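Local coordinates for type IV pilus biogenesis protein PilB (Streptococcus sanguinis, PDB 7B7P) that serves as a minor type IV pilin with a direct role in adhesion, carrying a metal-binding von Willebrand factor A-like module, at residues A[166-179]-A[189-203]. Numbering follows the deposited sequence.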
loop_
_atom_site.group_PDB
_atom_site.type_symbol
_atom_site.label_atom_id
_atom_site.label_comp_id
_atom_site.label_asym_id
_atom_site.label_seq_id
_atom_site.Cartn_x
_atom_site.Cartn_y
_atom_site.Cartn_z
ATOM N N PHE A 166 1.365 12.879 -3.394
ATOM C CA PHE A 166 0.657 12.834 -4.659
ATOM C C PHE A 166 1.472 13.552 -5.711
ATOM O O PHE A 166 1.872 14.701 -5.505
ATOM C CB PHE A 166 -0.716 13.495 -4.539
ATOM C CG PHE A 166 -1.713 12.654 -3.808
ATOM C CD1 PHE A 166 -2.352 11.600 -4.449
ATOM C CD2 PHE A 166 -1.991 12.898 -2.477
ATOM C CE1 PHE A 166 -3.267 10.800 -3.762
ATOM C CE2 PHE A 166 -2.907 12.118 -1.791
ATOM C CZ PHE A 166 -3.540 11.066 -2.428
ATOM N N VAL A 167 1.667 12.899 -6.853
ATOM C CA VAL A 167 2.544 13.395 -7.904
ATOM C C VAL A 167 1.768 13.309 -9.207
ATOM O O VAL A 167 1.632 12.225 -9.789
ATOM C CB VAL A 167 3.864 12.620 -7.972
ATOM C CG1 VAL A 167 4.701 13.070 -9.163
ATOM C CG2 VAL A 167 4.618 12.818 -6.682
ATOM N N PHE A 168 1.267 14.454 -9.678
ATOM C CA PHE A 168 0.243 14.493 -10.711
ATOM C C PHE A 168 0.777 15.119 -11.991
ATOM O O PHE A 168 1.294 16.237 -11.975
ATOM C CB PHE A 168 -0.989 15.267 -10.228
ATOM C CG PHE A 168 -1.826 14.541 -9.196
ATOM C CD1 PHE A 168 -1.601 13.214 -8.879
ATOM C CD2 PHE A 168 -2.869 15.204 -8.561
ATOM C CE1 PHE A 168 -2.382 12.561 -7.934
ATOM C CE2 PHE A 168 -3.649 14.569 -7.628
ATOM C CZ PHE A 168 -3.416 13.246 -7.313
ATOM N N ASP A 169 0.619 14.397 -13.097
ATOM C CA ASP A 169 0.902 14.915 -14.422
ATOM C C ASP A 169 0.015 16.136 -14.697
ATOM O O ASP A 169 -1.209 16.076 -14.550
ATOM C CB ASP A 169 0.655 13.782 -15.431
ATOM C CG ASP A 169 1.073 14.110 -16.863
ATOM O OD1 ASP A 169 1.039 15.275 -17.308
ATOM O OD2 ASP A 169 1.387 13.147 -17.597
ATOM N N THR A 170 0.647 17.260 -15.051
ATOM C CA THR A 170 -0.049 18.492 -15.410
ATOM C C THR A 170 0.320 18.937 -16.816
ATOM O O THR A 170 0.289 20.128 -17.119
ATOM C CB THR A 170 0.225 19.633 -14.414
ATOM O OG1 THR A 170 1.593 20.069 -14.500
ATOM C CG2 THR A 170 -0.085 19.242 -12.976
ATOM N N SER A 171 0.631 17.993 -17.701
ATOM C CA SER A 171 0.948 18.357 -19.074
ATOM C C SER A 171 -0.289 18.912 -19.811
ATOM O O SER A 171 -1.429 18.825 -19.345
ATOM C CB SER A 171 1.527 17.155 -19.818
ATOM O OG SER A 171 0.564 16.141 -19.987
ATOM N N GLY A 172 -0.041 19.477 -20.999
ATOM C CA GLY A 172 -1.109 20.114 -21.753
ATOM C C GLY A 172 -2.217 19.164 -22.165
ATOM O O GLY A 172 -3.382 19.563 -22.256
ATOM N N SER A 173 -1.882 17.893 -22.401
ATOM C CA SER A 173 -2.899 16.898 -22.726
ATOM C C SER A 173 -3.986 16.802 -21.653
ATOM O O SER A 173 -5.093 16.321 -21.935
ATOM C CB SER A 173 -2.221 15.528 -22.933
ATOM O OG SER A 173 -1.745 15.005 -21.697
ATOM N N MET A 174 -3.703 17.240 -20.426
ATOM C CA MET A 174 -4.689 17.116 -19.357
ATOM C C MET A 174 -5.847 18.116 -19.489
ATOM O O MET A 174 -6.767 18.082 -18.663
ATOM C CB MET A 174 -4.012 17.270 -17.997
ATOM C CG MET A 174 -3.079 16.130 -17.642
ATOM S SD MET A 174 -3.934 14.654 -17.125
ATOM C CE MET A 174 -4.353 15.059 -15.431
ATOM N N ASP A 175 -5.829 18.980 -20.510
ATOM C CA ASP A 175 -6.982 19.804 -20.841
ATOM C C ASP A 175 -7.971 19.110 -21.759
ATOM O O ASP A 175 -9.089 19.605 -21.910
ATOM C CB ASP A 175 -6.554 21.103 -21.522
ATOM C CG ASP A 175 -6.495 22.254 -20.573
ATOM O OD1 ASP A 175 -7.177 22.199 -19.511
ATOM O OD2 ASP A 175 -5.747 23.200 -20.891
ATOM N N TRP A 176 -7.578 18.021 -22.412
ATOM C CA TRP A 176 -8.512 17.302 -23.262
ATOM C C TRP A 176 -9.376 16.369 -22.421
ATOM O O TRP A 176 -9.153 16.191 -21.223
ATOM C CB TRP A 176 -7.782 16.502 -24.336
ATOM C CG TRP A 176 -6.658 17.207 -24.978
ATOM C CD1 TRP A 176 -6.563 18.547 -25.260
ATOM C CD2 TRP A 176 -5.451 16.605 -25.462
ATOM N NE1 TRP A 176 -5.361 18.816 -25.875
ATOM C CE2 TRP A 176 -4.660 17.640 -26.011
ATOM C CE3 TRP A 176 -4.955 15.292 -25.470
ATOM C CZ2 TRP A 176 -3.396 17.397 -26.562
ATOM C CZ3 TRP A 176 -3.708 15.053 -26.028
ATOM C CH2 TRP A 176 -2.943 16.102 -26.567
ATOM N N ASP A 177 -10.383 15.769 -23.063
ATOM C CA ASP A 177 -11.181 14.786 -22.347
ATOM C C ASP A 177 -10.461 13.436 -22.373
ATOM O O ASP A 177 -9.410 13.268 -23.013
ATOM C CB ASP A 177 -12.615 14.732 -22.905
ATOM C CG ASP A 177 -12.745 14.007 -24.273
ATOM O OD1 ASP A 177 -11.796 13.356 -24.796
ATOM O OD2 ASP A 177 -13.853 14.115 -24.849
ATOM N N LEU A 178 -11.039 12.465 -21.665
ATOM C CA LEU A 178 -10.399 11.166 -21.507
ATOM C C LEU A 178 -10.084 10.510 -22.846
ATOM O O LEU A 178 -9.128 9.733 -22.933
ATOM C CB LEU A 178 -11.274 10.259 -20.656
ATOM C CG LEU A 178 -10.883 10.438 -19.192
ATOM C CD1 LEU A 178 -11.904 9.812 -18.257
ATOM C CD2 LEU A 178 -9.475 9.893 -18.924
ATOM N N GLN A 179 -10.842 10.828 -23.899
ATOM C CA GLN A 179 -10.603 10.292 -25.233
ATOM C C GLN A 179 -9.674 11.172 -26.067
ATOM O O GLN A 179 -9.490 10.903 -27.256
ATOM C CB GLN A 179 -11.933 10.093 -25.966
ATOM C CG GLN A 179 -12.750 8.974 -25.401
ATOM C CD GLN A 179 -13.492 9.383 -24.133
ATOM O OE1 GLN A 179 -13.553 8.614 -23.169
ATOM N NE2 GLN A 179 -14.059 10.598 -24.124
ATOM N N GLU A 189 -15.978 16.789 -19.326
ATOM C CA GLU A 189 -14.962 17.403 -18.489
ATOM C C GLU A 189 -13.565 17.049 -19.003
ATOM O O GLU A 189 -13.366 16.030 -19.667
ATOM C CB GLU A 189 -15.122 16.927 -17.047
ATOM C CG GLU A 189 -16.525 17.054 -16.486
ATOM C CD GLU A 189 -16.715 16.253 -15.197
ATOM O OE1 GLU A 189 -16.984 15.025 -15.279
ATOM O OE2 GLU A 189 -16.597 16.847 -14.096
ATOM N N SER A 190 -12.600 17.914 -18.708
ATOM C CA SER A 190 -11.200 17.608 -18.982
ATOM C C SER A 190 -10.679 16.560 -18.004
ATOM O O SER A 190 -11.238 16.338 -16.920
ATOM C CB SER A 190 -10.332 18.863 -18.866
ATOM O OG SER A 190 -10.073 19.129 -17.492
ATOM N N ARG A 191 -9.579 15.915 -18.399
ATOM C CA ARG A 191 -8.900 14.992 -17.497
ATOM C C ARG A 191 -8.561 15.680 -16.187
ATOM O O ARG A 191 -8.775 15.117 -15.106
ATOM C CB ARG A 191 -7.635 14.444 -18.160
ATOM C CG ARG A 191 -7.917 13.649 -19.421
ATOM C CD ARG A 191 -6.636 13.362 -20.205
ATOM N NE ARG A 191 -6.942 12.820 -21.523
ATOM C CZ ARG A 191 -6.038 12.325 -22.360
ATOM N NH1 ARG A 191 -4.746 12.294 -22.025
ATOM N NH2 ARG A 191 -6.423 11.868 -23.538
ATOM N N MET A 192 -8.061 16.913 -16.259
ATOM C CA MET A 192 -7.775 17.642 -15.028
ATOM C C MET A 192 -9.041 17.887 -14.205
ATOM O O MET A 192 -9.015 17.748 -12.975
ATOM C CB MET A 192 -7.072 18.966 -15.331
ATOM C CG MET A 192 -6.441 19.538 -14.072
ATOM S SD MET A 192 -5.253 18.355 -13.335
ATOM C CE MET A 192 -3.891 18.636 -14.482
ATOM N N ASP A 193 -10.157 18.252 -14.857
ATOM C CA ASP A 193 -11.412 18.419 -14.120
ATOM C C ASP A 193 -11.736 17.153 -13.346
ATOM O O ASP A 193 -12.010 17.196 -12.143
ATOM C CB ASP A 193 -12.570 18.770 -15.067
ATOM C CG ASP A 193 -12.424 20.149 -15.687
ATOM O OD1 ASP A 193 -11.862 21.039 -15.014
ATOM O OD2 ASP A 193 -12.878 20.341 -16.844
ATOM N N ILE A 194 -11.649 16.000 -14.015
ATOM C CA ILE A 194 -12.000 14.757 -13.341
ATOM C C ILE A 194 -10.994 14.446 -12.237
ATOM O O ILE A 194 -11.367 13.987 -11.145
ATOM C CB ILE A 194 -12.117 13.616 -14.370
ATOM C CG1 ILE A 194 -13.164 13.969 -15.424
ATOM C CG2 ILE A 194 -12.470 12.301 -13.688
ATOM C CD1 ILE A 194 -13.303 12.952 -16.502
ATOM N N LEU A 195 -9.709 14.730 -12.487
ATOM C CA LEU A 195 -8.683 14.456 -11.490
ATOM C C LEU A 195 -8.884 15.299 -10.237
ATOM O O LEU A 195 -8.755 14.799 -9.114
ATOM C CB LEU A 195 -7.293 14.696 -12.082
ATOM C CG LEU A 195 -6.153 14.416 -11.094
ATOM C CD1 LEU A 195 -6.305 13.044 -10.398
ATOM C CD2 LEU A 195 -4.800 14.535 -11.810
ATOM N N ARG A 196 -9.181 16.588 -10.408
ATOM C CA ARG A 196 -9.487 17.431 -9.250
ATOM C C ARG A 196 -10.582 16.812 -8.381
ATOM O O ARG A 196 -10.387 16.586 -7.179
ATOM C CB ARG A 196 -9.907 18.816 -9.708
ATOM C CG ARG A 196 -8.815 19.637 -10.297
ATOM C CD ARG A 196 -9.387 20.984 -10.543
ATOM N NE ARG A 196 -8.761 21.729 -11.626
ATOM C CZ ARG A 196 -7.777 22.600 -11.437
ATOM N NH1 ARG A 196 -7.301 22.782 -10.214
ATOM N NH2 ARG A 196 -7.271 23.280 -12.464
ATOM N N LYS A 197 -11.739 16.509 -8.982
ATOM C CA LYS A 197 -12.848 15.953 -8.210
ATOM C C LYS A 197 -12.458 14.633 -7.546
ATOM O O LYS A 197 -12.683 14.438 -6.344
ATOM C CB LYS A 197 -14.078 15.757 -9.106
ATOM C CG LYS A 197 -14.605 17.024 -9.802
ATOM C CD LYS A 197 -15.846 16.687 -10.649
ATOM C CE LYS A 197 -16.545 17.935 -11.180
ATOM N NZ LYS A 197 -15.646 18.802 -12.026
ATOM N N LYS A 198 -11.865 13.709 -8.311
ATOM C CA LYS A 198 -11.645 12.364 -7.781
ATOM C C LYS A 198 -10.547 12.318 -6.725
ATOM O O LYS A 198 -10.537 11.403 -5.887
ATOM C CB LYS A 198 -11.316 11.386 -8.914
ATOM C CG LYS A 198 -12.473 11.098 -9.855
ATOM C CD LYS A 198 -13.736 10.710 -9.086
ATOM C CE LYS A 198 -14.853 10.275 -10.027
ATOM N NZ LYS A 198 -16.164 10.186 -9.301
ATOM N N SER A 199 -9.617 13.268 -6.735
ATOM C CA SER A 199 -8.608 13.261 -5.684
ATOM C C SER A 199 -9.084 13.976 -4.420
ATOM O O SER A 199 -8.652 13.611 -3.318
ATOM C CB SER A 199 -7.285 13.847 -6.204
ATOM O OG SER A 199 -7.399 15.207 -6.570
ATOM N N VAL A 200 -9.995 14.945 -4.547
ATOM C CA VAL A 200 -10.712 15.454 -3.372
ATOM C C VAL A 200 -11.392 14.304 -2.630
ATOM O O VAL A 200 -11.257 14.164 -1.407
ATOM C CB VAL A 200 -11.721 16.541 -3.783
ATOM C CG1 VAL A 200 -12.587 16.955 -2.585
ATOM C CG2 VAL A 200 -11.002 17.754 -4.342
ATOM N N ILE A 201 -12.106 13.441 -3.366
ATOM C CA ILE A 201 -12.711 12.248 -2.767
ATOM C C ILE A 201 -11.649 11.385 -2.091
ATOM O O ILE A 201 -11.842 10.891 -0.972
ATOM C CB ILE A 201 -13.492 11.454 -3.831
ATOM C CG1 ILE A 201 -14.676 12.273 -4.355
ATOM C CG2 ILE A 201 -13.965 10.108 -3.286
ATOM C CD1 ILE A 201 -15.631 11.472 -5.206
ATOM N N MET A 202 -10.505 11.192 -2.762
ATOM C CA MET A 202 -9.466 10.311 -2.228
ATOM C C MET A 202 -8.901 10.851 -0.916
ATOM O O MET A 202 -8.560 10.075 -0.013
ATOM C CB MET A 202 -8.358 10.124 -3.280
ATOM C CG MET A 202 -7.033 9.615 -2.766
ATOM S SD MET A 202 -7.139 7.981 -2.008
ATOM C CE MET A 202 -5.681 7.179 -2.697
ATOM N N ILE A 203 -8.817 12.179 -0.789
ATOM C CA ILE A 203 -8.325 12.794 0.445
ATOM C C ILE A 203 -9.282 12.515 1.608
ATOM O O ILE A 203 -8.864 12.090 2.693
ATOM C CB ILE A 203 -8.121 14.307 0.243
ATOM C CG1 ILE A 203 -6.877 14.590 -0.605
ATOM C CG2 ILE A 203 -8.038 15.017 1.600
ATOM C CD1 ILE A 203 -5.605 13.975 -0.077
#
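The DxSGS metal-binding loop of a von Willebrand factor A-like module and the 3-10 turn running on from it meet the module's first helix, M174 and W176 offering their carbonyls to its start. M192 N bonds to M174 O at 3.0 Å, in the carbonyl plane, and R191 N to W176 O at 2.9 Å, nearly in line with the carbonyl. These first-turn N-H groups have no helical acceptor, so the turn and the residue after it supply one to each. S190 is the N-cap: its short hydroxyl accepts from D193 N, and D193 OD2 from S190 N, completing a capping box.

R191 suits its place by length: extended from CG to NE (chi3 -170°), it runs past the turn until NE reaches D177 O at 2.9 Å; the oxygen lies close to the guanidinium plane, whereas NE stands above the carbonyl plane. NH2 adds a weak bond to the same oxygen, and NH1 salt-bridges D284 and E376. The CE3 edge of W176 stands over one guanidinium face, 4.2 Å from R191 NH2, the two planes 81° apart.

Flexible M174, bent at chi2 and chi3, packs its CE 3.7 Å from M192 CE and equally close to L195 CD2, while SD lies against R191 CB. F168 and F166 point from the strand toward the helix, flat apolar rings suited to the branched and flexible apolar chains there. L195 CD2 sits over the F168 ring face, 4.2 Å from its centroid, in a CH-pi contact, and F166 CE2 meets I203 CD1 at 3.7 Å.

D169 OD1 closes an Asx turn with S171 N, shaping the loop that presents S173 beside magnesium and D284. Strand, metal-binding loop and antiparallel helix form the Rossmann-like start of a MIDAS-bearing VWA domain.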